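Local coordinates for protein similar to sp|P32453 Saccharomyces cerevisiae YNL315c ATP11 (Candida glabrata CBS 138, PDB 2P4F) that probably binds unfolded protein, as a mitochondrial chaperone of the ATP11 family, members of which assist assembly of the F1 part of ATP synthase, at residues R130-L134 / M232-V236; N154-L159 / N253-Y258. All blocks are in the same frame, centred on the assembly; numbering follows the deposited sequence.

Interaction 1 and interaction 2 sit at the two ends of one six-stranded antiparallel sheet, the half barrel of this domain, with their centres about 19 Å apart and their nearest atoms about 6 Å apart. Strand 133-139, outermost on one side, pairs with 229-236 in interaction 1; strand 156-162, outermost on the other, receives helix 244-257 in interaction 2. Along the chain the segments alternate, 130-134, 154-159, 232-236, 253-258. Helix 244-257 follows strand 229-236 directly and also touches L134 and V236 of interaction 1, which places this one helix against both ends of the sheet. The two contacts thus join two consecutive elements, strand 229-236 and helix 244-257, to the two edge strands of one sheet.

Interaction 1: R130-L134 / M232-V236; sequences RDDSL and MNGQV
S133 and L134 begin strand 133-139, one of the two edge strands of the antiparallel half-barrel sheet, by pairing with Q235 and G234 of strand 229-236. S133 and Q235 form a non-hydrogen-bonded pair; L134 and G234, with CA atoms 4.7 Å apart, form the adjacent hydrogen-bonded pair. The evidence is reciprocal: G234 N donates to L134 O at 2.7 Å, and L134 N donates back to G234 O at 2.9 Å, from above the carbonyl plane (48° out of it). V236 N also donates to O of D132, the residue just before strand 133-139, at 2.9 Å, almost in line with the carbonyl bond, extending the pairing into the preceding loop.

The sheet has two unlike faces here. On the face of L134, the CE methyl of M232 approaches L134 CB at 4.0 Å, brought round by a bend at the thioether (chi3 84°). G234 presents no side chain there, and L134 and V236 both meet L244 of helix 244-257.

On the face of S133 and Q235 the surroundings are polar and partly exposed. N233, on this side of its strand, turns to strand 215-220, where H220 and Q218 hold its amide. R130, poorly ordered, forms a salt bridge from NH1 to D132 OD2 at 2.9 Å, whose hydrogen bond is weak. The Q235 side chain, extended beyond CG, runs alongside D132, carboxylate and amide planes 21° apart; its placement against the guanidinium is doubtful. A water on this face bridges S133 OG (2.7 Å) and G234 O, to which it donates at 2.8 Å.

Interaction 2: N154-L159 / N253-Y258; sequences NPLFVL and NVQRFY
F157 and L159 reach from strand 156-162 to the C-terminal turn of helix 244-257, a strand-on-helix packing in which the two short axes approach to 10.2 Å at 125°. The tight part is aromatic and aliphatic. F157 CG lies anti to the backbone N (chi1 -160°), which carries the ring to F257; F157 CE2 sits over one face of the F257 ring, 3.5 Å from CD1 and offset toward the rim. With planes 48° apart, the rings meet obliquely. L159 divides its methyls: CD1 meets V254 CG2 at 3.7 Å, while CD2 lies 3.8 Å from F257 CD2. L275 and L290, from two further helices, close round F157.

The looser side is polar and partly exposed. N253 touches L159 through CB alone, at 4.0 Å from CD1, and turns its amide aside, where OD1 accepts from both NE and NH1 of R256, side-on.

At the other end Y258 OH donates to N154 O at 2.7 Å, nearly straight on to the carbonyl, whose oxygen lies at the edge of the tyrosine ring, near its plane. Apolar side chains thus do the packing, while this one buried hydrogen bond fixes the ring end of Y258 against the chain before the strand.

Interaction 1: R130-L134 / M232-V236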
ATOM      1  N   ARG A 130       6.904   2.385 -18.136  1.00 58.07           N
ATOM      2  CA  ARG A 130       5.472   2.542 -17.893  1.00 60.23           C
ATOM      3  C   ARG A 130       4.992   3.917 -17.440  1.00 60.60           C
ATOM      4  O   ARG A 130       5.707   4.701 -16.798  1.00 64.62           O
ATOM      5  CB  ARG A 130       5.062   1.577 -16.779  1.00 59.89           C
ATOM      6  CG  ARG A 130       5.367   0.100 -17.006  1.00 63.11           C
ATOM      7  CD  ARG A 130       4.117  -0.584 -16.463  1.00 71.78           C
ATOM      8  NE  ARG A 130       4.216  -2.022 -16.313  1.00 83.47           N
ATOM      9  CZ  ARG A 130       3.088  -2.732 -16.215  1.00 84.05           C
ATOM     10  NH1 ARG A 130       1.923  -2.111 -16.255  1.00 84.90           N
ATOM     11  NH2 ARG A 130       3.171  -4.038 -16.076  1.00 89.33           N
ATOM     12  N   ASP A 131       3.711   4.199 -17.740  1.00 49.90           N
ATOM     13  CA  ASP A 131       3.132   5.405 -17.138  1.00 55.36           C
ATOM     14  C   ASP A 131       1.963   5.043 -16.227  1.00 47.66           C
ATOM     15  O   ASP A 131       1.166   5.876 -15.833  1.00 50.78           O
ATOM     16  CB  ASP A 131       2.703   6.448 -18.172  1.00 67.42           C
ATOM     17  CG  ASP A 131       1.607   5.939 -19.078  1.00 80.20           C
ATOM     18  OD1 ASP A 131       1.206   4.766 -18.898  1.00 80.39           O
ATOM     19  OD2 ASP A 131       1.163   6.713 -19.956  1.00 93.43           O
ATOM     20  N   ASP A 132       1.847   3.766 -15.867  1.00 38.12           N
ATOM     21  CA  ASP A 132       0.789   3.422 -14.930  1.00 34.60           C
ATOM     22  C   ASP A 132       1.378   2.910 -13.625  1.00 32.65           C
ATOM     23  O   ASP A 132       0.606   2.365 -12.839  1.00 28.78           O
ATOM     24  CB  ASP A 132      -0.103   2.380 -15.607  1.00 37.66           C
ATOM     25  CG  ASP A 132       0.676   1.107 -15.899  1.00 42.31           C
ATOM     26  OD1 ASP A 132       1.918   1.082 -15.882  1.00 40.29           O
ATOM     27  OD2 ASP A 132       0.018   0.081 -16.160  1.00 52.96           O
ATOM     28  N   SER A 133       2.665   3.074 -13.380  1.00 32.92           N
ATOM     29  CA  SER A 133       3.366   2.363 -12.303  1.00 27.09           C
ATOM     30  C   SER A 133       3.805   3.249 -11.154  1.00 25.01           C
ATOM     31  O   SER A 133       4.292   4.339 -11.420  1.00 31.25           O
ATOM     32  CB  SER A 133       4.628   1.656 -12.853  1.00 37.56           C
ATOM     33  OG  SER A 133       4.122   0.523 -13.566  1.00 49.95           O
ATOM     34  N   LEU A 134       3.648   2.679  -9.968  1.00 26.07           N
ATOM     35  CA  LEU A 134       4.169   3.164  -8.697  1.00 26.21           C
ATOM     36  C   LEU A 134       5.338   2.275  -8.309  1.00 22.28           C
ATOM     37  O   LEU A 134       5.242   1.049  -8.326  1.00 27.07           O
ATOM     38  CB  LEU A 134       3.125   3.092  -7.570  1.00 28.82           C
ATOM     39  CG  LEU A 134       1.850   3.950  -7.742  1.00 34.77           C
ATOM     40  CD1 LEU A 134       1.092   4.013  -6.435  1.00 48.32           C
ATOM     41  CD2 LEU A 134       2.193   5.354  -8.187  1.00 45.05           C
ATOM     42  N   MET A 232       8.730  -2.296  -3.884  1.00 16.83           N
ATOM     43  CA  MET A 232       7.293  -2.101  -4.138  1.00 17.75           C
ATOM     44  C   MET A 232       6.999  -1.850  -5.582  1.00 15.85           C
ATOM     45  O   MET A 232       7.792  -1.095  -6.188  1.00 19.08           O
ATOM     46  CB  MET A 232       6.828  -0.875  -3.312  1.00 17.27           C
ATOM     47  CG  MET A 232       5.322  -0.669  -3.428  1.00 21.16           C
ATOM     48  SD  MET A 232       4.847   0.984  -2.797  1.00 23.25           S
ATOM     49  CE  MET A 232       5.165   1.938  -4.284  1.00 27.28           C
ATOM     50  N   ASN A 233       5.998  -2.493  -6.137  1.00 16.42           N
ATOM     51  CA  ASN A 233       5.554  -2.173  -7.489  1.00 17.28           C
ATOM     52  C   ASN A 233       4.032  -2.058  -7.429  1.00 18.61           C
ATOM     53  O   ASN A 233       3.374  -2.916  -6.857  1.00 21.67           O
ATOM     54  CB  ASN A 233       5.972  -3.185  -8.558  1.00 17.93           C
ATOM     55  CG  ASN A 233       5.528  -4.596  -8.238  1.00 19.41           C
ATOM     56  OD1 ASN A 233       6.094  -5.202  -7.329  1.00 19.45           O
ATOM     57  ND2 ASN A 233       4.574  -5.234  -8.903  1.00 21.21           N
ATOM     58  N   GLY A 234       3.475  -1.004  -8.007  1.00 21.48           N
ATOM     59  CA  GLY A 234       2.016  -0.928  -8.064  1.00 22.93           C
ATOM     60  C   GLY A 234       1.619  -0.488  -9.441  1.00 20.89           C
ATOM     61  O   GLY A 234       2.422   0.055 -10.236  1.00 24.54           O
ATOM     62  N   GLN A 235       0.368  -0.756  -9.758  1.00 21.20           N
ATOM     63  CA  GLN A 235      -0.150  -0.382 -11.080  1.00 22.34           C
ATOM     64  C   GLN A 235      -1.514   0.287 -10.877  1.00 21.56           C
ATOM     65  O   GLN A 235      -2.307  -0.214 -10.020  1.00 21.48           O
ATOM     66  CB  GLN A 235      -0.346  -1.573 -12.033  1.00 31.65           C
ATOM     67  CG  GLN A 235       0.915  -2.003 -12.769  1.00 47.65           C
ATOM     68  CD  GLN A 235       0.795  -3.340 -13.483  1.00 53.49           C
ATOM     69  OE1 GLN A 235       1.748  -3.879 -14.035  1.00 64.73           O
ATOM     70  NE2 GLN A 235      -0.411  -3.902 -13.484  1.00 57.18           N
ATOM     71  N   VAL A 236      -1.803   1.331 -11.600  1.00 21.07           N
ATOM     72  CA  VAL A 236      -3.119   1.970 -11.594  1.00 21.14           C
ATOM     73  C   VAL A 236      -3.811   1.629 -12.898  1.00 22.47           C
ATOM     74  O   VAL A 236      -3.201   1.793 -13.984  1.00 28.84           O
ATOM     75  CB  VAL A 236      -3.012   3.508 -11.448  1.00 25.59           C
ATOM     76  CG1 VAL A 236      -4.385   4.179 -11.399  1.00 28.83           C
ATOM     77  CG2 VAL A 236      -2.192   3.775 -10.200  1.00 27.17           C
TER
HETATM   78  O   HOH W   1       4.248  -1.383 -11.726  1.00 51.50           O

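Interaction 2: N154-L159 / N253-Y258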
ATOM      1  N   ASN A 154      -5.179  -5.029  11.123  1.00 16.21           N
ATOM      2  CA  ASN A 154      -6.178  -4.060  10.675  1.00 15.85           C
ATOM      3  C   ASN A 154      -6.252  -4.049   9.151  1.00 15.22           C
ATOM      4  O   ASN A 154      -5.920  -3.027   8.556  1.00 17.77           O
ATOM      5  CB  ASN A 154      -5.800  -2.654  11.180  1.00 17.80           C
ATOM      6  CG  ASN A 154      -5.666  -2.599  12.705  1.00 19.00           C
ATOM      7  OD1 ASN A 154      -6.669  -2.497  13.413  1.00 22.34           O
ATOM      8  ND2 ASN A 154      -4.415  -2.666  13.156  1.00 20.07           N
ATOM      9  N   PRO A 155      -6.610  -5.152   8.530  1.00 14.76           N
ATOM     10  CA  PRO A 155      -6.393  -5.318   7.089  1.00 14.61           C
ATOM     11  C   PRO A 155      -7.370  -4.573   6.192  1.00 15.82           C
ATOM     12  O   PRO A 155      -7.175  -4.606   4.969  1.00 18.12           O
ATOM     13  CB  PRO A 155      -6.488  -6.842   6.870  1.00 15.80           C
ATOM     14  CG  PRO A 155      -7.477  -7.272   7.938  1.00 17.18           C
ATOM     15  CD  PRO A 155      -7.106  -6.414   9.136  1.00 16.42           C
ATOM     16  N   LEU A 156      -8.382  -3.896   6.735  1.00 15.16           N
ATOM     17  CA  LEU A 156      -9.360  -3.214   5.893  1.00 14.00           C
ATOM     18  C   LEU A 156      -9.447  -1.766   6.334  1.00 14.89           C
ATOM     19  O   LEU A 156      -9.429  -1.486   7.543  1.00 17.18           O
ATOM     20  CB  LEU A 156     -10.717  -3.912   6.022  1.00 15.60           C
ATOM     21  CG  LEU A 156     -11.808  -3.369   5.086  1.00 15.83           C
ATOM     22  CD1 LEU A 156     -11.450  -3.643   3.625  1.00 17.67           C
ATOM     23  CD2 LEU A 156     -13.176  -3.988   5.442  1.00 19.04           C
ATOM     24  N   PHE A 157      -9.575  -0.840   5.410  1.00 15.05           N
ATOM     25  CA  PHE A 157      -9.806   0.543   5.827  1.00 15.23           C
ATOM     26  C   PHE A 157     -10.576   1.256   4.721  1.00 15.25           C
ATOM     27  O   PHE A 157     -10.842   0.662   3.675  1.00 15.55           O
ATOM     28  CB  PHE A 157      -8.500   1.254   6.153  1.00 16.27           C
ATOM     29  CG  PHE A 157      -8.636   2.504   7.041  1.00 16.90           C
ATOM     30  CD1 PHE A 157      -9.474   2.488   8.174  1.00 17.10           C
ATOM     31  CD2 PHE A 157      -7.932   3.641   6.751  1.00 18.38           C
ATOM     32  CE1 PHE A 157      -9.586   3.603   9.016  1.00 17.95           C
ATOM     33  CE2 PHE A 157      -8.025   4.760   7.588  1.00 19.60           C
ATOM     34  CZ  PHE A 157      -8.846   4.717   8.712  1.00 19.03           C
ATOM     35  N   VAL A 158     -10.984   2.498   4.994  1.00 16.97           N
ATOM     36  CA  VAL A 158     -11.601   3.350   3.961  1.00 17.02           C
ATOM     37  C   VAL A 158     -10.827   4.639   3.924  1.00 16.93           C
ATOM     38  O   VAL A 158     -10.434   5.143   5.009  1.00 20.29           O
ATOM     39  CB  VAL A 158     -13.080   3.619   4.314  1.00 21.09           C
ATOM     40  CG1 VAL A 158     -13.669   4.624   3.371  1.00 24.29           C
ATOM     41  CG2 VAL A 158     -13.821   2.273   4.265  1.00 22.35           C
ATOM     42  N   LEU A 159     -10.563   5.187   2.730  1.00 19.07           N
ATOM     43  CA  LEU A 159      -9.928   6.474   2.639  1.00 18.71           C
ATOM     44  C   LEU A 159     -10.668   7.332   1.636  1.00 19.17           C
ATOM     45  O   LEU A 159     -11.151   6.809   0.639  1.00 21.31           O
ATOM     46  CB  LEU A 159      -8.473   6.383   2.115  1.00 21.15           C
ATOM     47  CG  LEU A 159      -7.429   5.850   3.076  1.00 24.30           C
ATOM     48  CD1 LEU A 159      -6.105   5.686   2.301  1.00 26.88           C
ATOM     49  CD2 LEU A 159      -7.214   6.737   4.301  1.00 24.72           C
ATOM     50  N   ASN A 253      -1.445   8.325   2.298  1.00 22.42           N
ATOM     51  CA  ASN A 253      -2.364   8.254   3.427  1.00 21.92           C
ATOM     52  C   ASN A 253      -2.454   6.850   3.989  1.00 20.65           C
ATOM     53  O   ASN A 253      -2.633   6.677   5.213  1.00 22.21           O
ATOM     54  CB  ASN A 253      -3.732   8.814   2.988  1.00 24.05           C
ATOM     55  CG  ASN A 253      -3.999  10.182   3.604  1.00 23.39           C
ATOM     56  OD1 ASN A 253      -3.354  10.598   4.581  1.00 28.89           O
ATOM     57  ND2 ASN A 253      -4.957  10.916   3.079  1.00 31.75           N
ATOM     58  N   VAL A 254      -2.309   5.813   3.158  1.00 20.86           N
ATOM     59  CA  VAL A 254      -2.246   4.470   3.768  1.00 21.10           C
ATOM     60  C   VAL A 254      -1.091   4.392   4.758  1.00 20.63           C
ATOM     61  O   VAL A 254      -1.282   3.897   5.857  1.00 24.52           O
ATOM     62  CB  VAL A 254      -2.056   3.384   2.697  1.00 21.25           C
ATOM     63  CG1 VAL A 254      -1.730   2.035   3.301  1.00 23.80           C
ATOM     64  CG2 VAL A 254      -3.309   3.252   1.815  1.00 21.79           C
ATOM     65  N   GLN A 255       0.059   4.947   4.354  1.00 22.65           N
ATOM     66  CA  GLN A 255       1.198   4.925   5.262  1.00 24.32           C
ATOM     67  C   GLN A 255       0.902   5.694   6.544  1.00 23.37           C
ATOM     68  O   GLN A 255       1.302   5.311   7.650  1.00 27.12           O
ATOM     69  CB  GLN A 255       2.409   5.550   4.566  1.00 29.89           C
ATOM     70  CG  GLN A 255       2.883   4.692   3.391  1.00 38.21           C
ATOM     71  CD  GLN A 255       4.101   5.277   2.707  1.00 50.29           C
ATOM     72  OE1 GLN A 255       4.486   4.831   1.634  1.00 62.97           O
ATOM     73  NE2 GLN A 255       4.701   6.276   3.363  1.00 65.63           N
ATOM     74  N   ARG A 256       0.199   6.826   6.461  1.00 22.36           N
ATOM     75  CA  ARG A 256      -0.028   7.646   7.655  1.00 23.42           C
ATOM     76  C   ARG A 256      -0.933   6.937   8.646  1.00 21.79           C
ATOM     77  O   ARG A 256      -0.730   7.049   9.855  1.00 31.71           O
ATOM     78  CB  ARG A 256      -0.630   9.017   7.268  1.00 24.07           C
ATOM     79  CG  ARG A 256       0.387   9.895   6.511  1.00 24.39           C
ATOM     80  CD  ARG A 256       0.111  11.386   6.640  1.00 29.69           C
ATOM     81  NE  ARG A 256      -1.272  11.680   6.188  1.00 27.67           N
ATOM     82  CZ  ARG A 256      -1.756  12.912   6.338  1.00 25.37           C
ATOM     83  NH1 ARG A 256      -2.993  13.196   5.950  1.00 28.05           N
ATOM     84  NH2 ARG A 256      -0.998  13.885   6.871  1.00 28.86           N
ATOM     85  N   PHE A 257      -1.951   6.232   8.141  1.00 20.62           N
ATOM     86  CA  PHE A 257      -2.879   5.534   9.034  1.00 20.60           C
ATOM     87  C   PHE A 257      -2.279   4.222   9.540  1.00 20.17           C
ATOM     88  O   PHE A 257      -2.507   3.836  10.699  1.00 23.67           O
ATOM     89  CB  PHE A 257      -4.218   5.290   8.325  1.00 20.49           C
ATOM     90  CG  PHE A 257      -5.042   6.579   8.309  1.00 20.78           C
ATOM     91  CD1 PHE A 257      -5.922   6.846   9.357  1.00 20.38           C
ATOM     92  CD2 PHE A 257      -4.920   7.485   7.264  1.00 20.92           C
ATOM     93  CE1 PHE A 257      -6.650   8.027   9.297  1.00 22.59           C
ATOM     94  CE2 PHE A 257      -5.632   8.671   7.213  1.00 21.69           C
ATOM     95  CZ  PHE A 257      -6.516   8.951   8.257  1.00 21.40           C
ATOM     96  N   TYR A 258      -1.447   3.556   8.707  1.00 20.70           N
ATOM     97  CA  TYR A 258      -0.903   2.263   9.114  1.00 21.18           C
ATOM     98  C   TYR A 258       0.402   2.418   9.875  1.00 23.07           C
ATOM     99  O   TYR A 258       1.427   1.849   9.633  1.00 31.97           O
ATOM    100  CB  TYR A 258      -0.752   1.361   7.878  1.00 20.18           C
ATOM    101  CG  TYR A 258      -2.101   0.721   7.574  1.00 18.60           C
ATOM    102  CD1 TYR A 258      -2.426  -0.530   8.095  1.00 18.48           C
ATOM    103  CD2 TYR A 258      -3.047   1.393   6.776  1.00 19.97           C
ATOM    104  CE1 TYR A 258      -3.662  -1.118   7.829  1.00 17.86           C
ATOM    105  CE2 TYR A 258      -4.303   0.810   6.495  1.00 18.62           C
ATOM    106  CZ  TYR A 258      -4.570  -0.447   7.030  1.00 18.76           C
ATOM    107  OH  TYR A 258      -5.806  -1.008   6.755  1.00 17.81           O
TER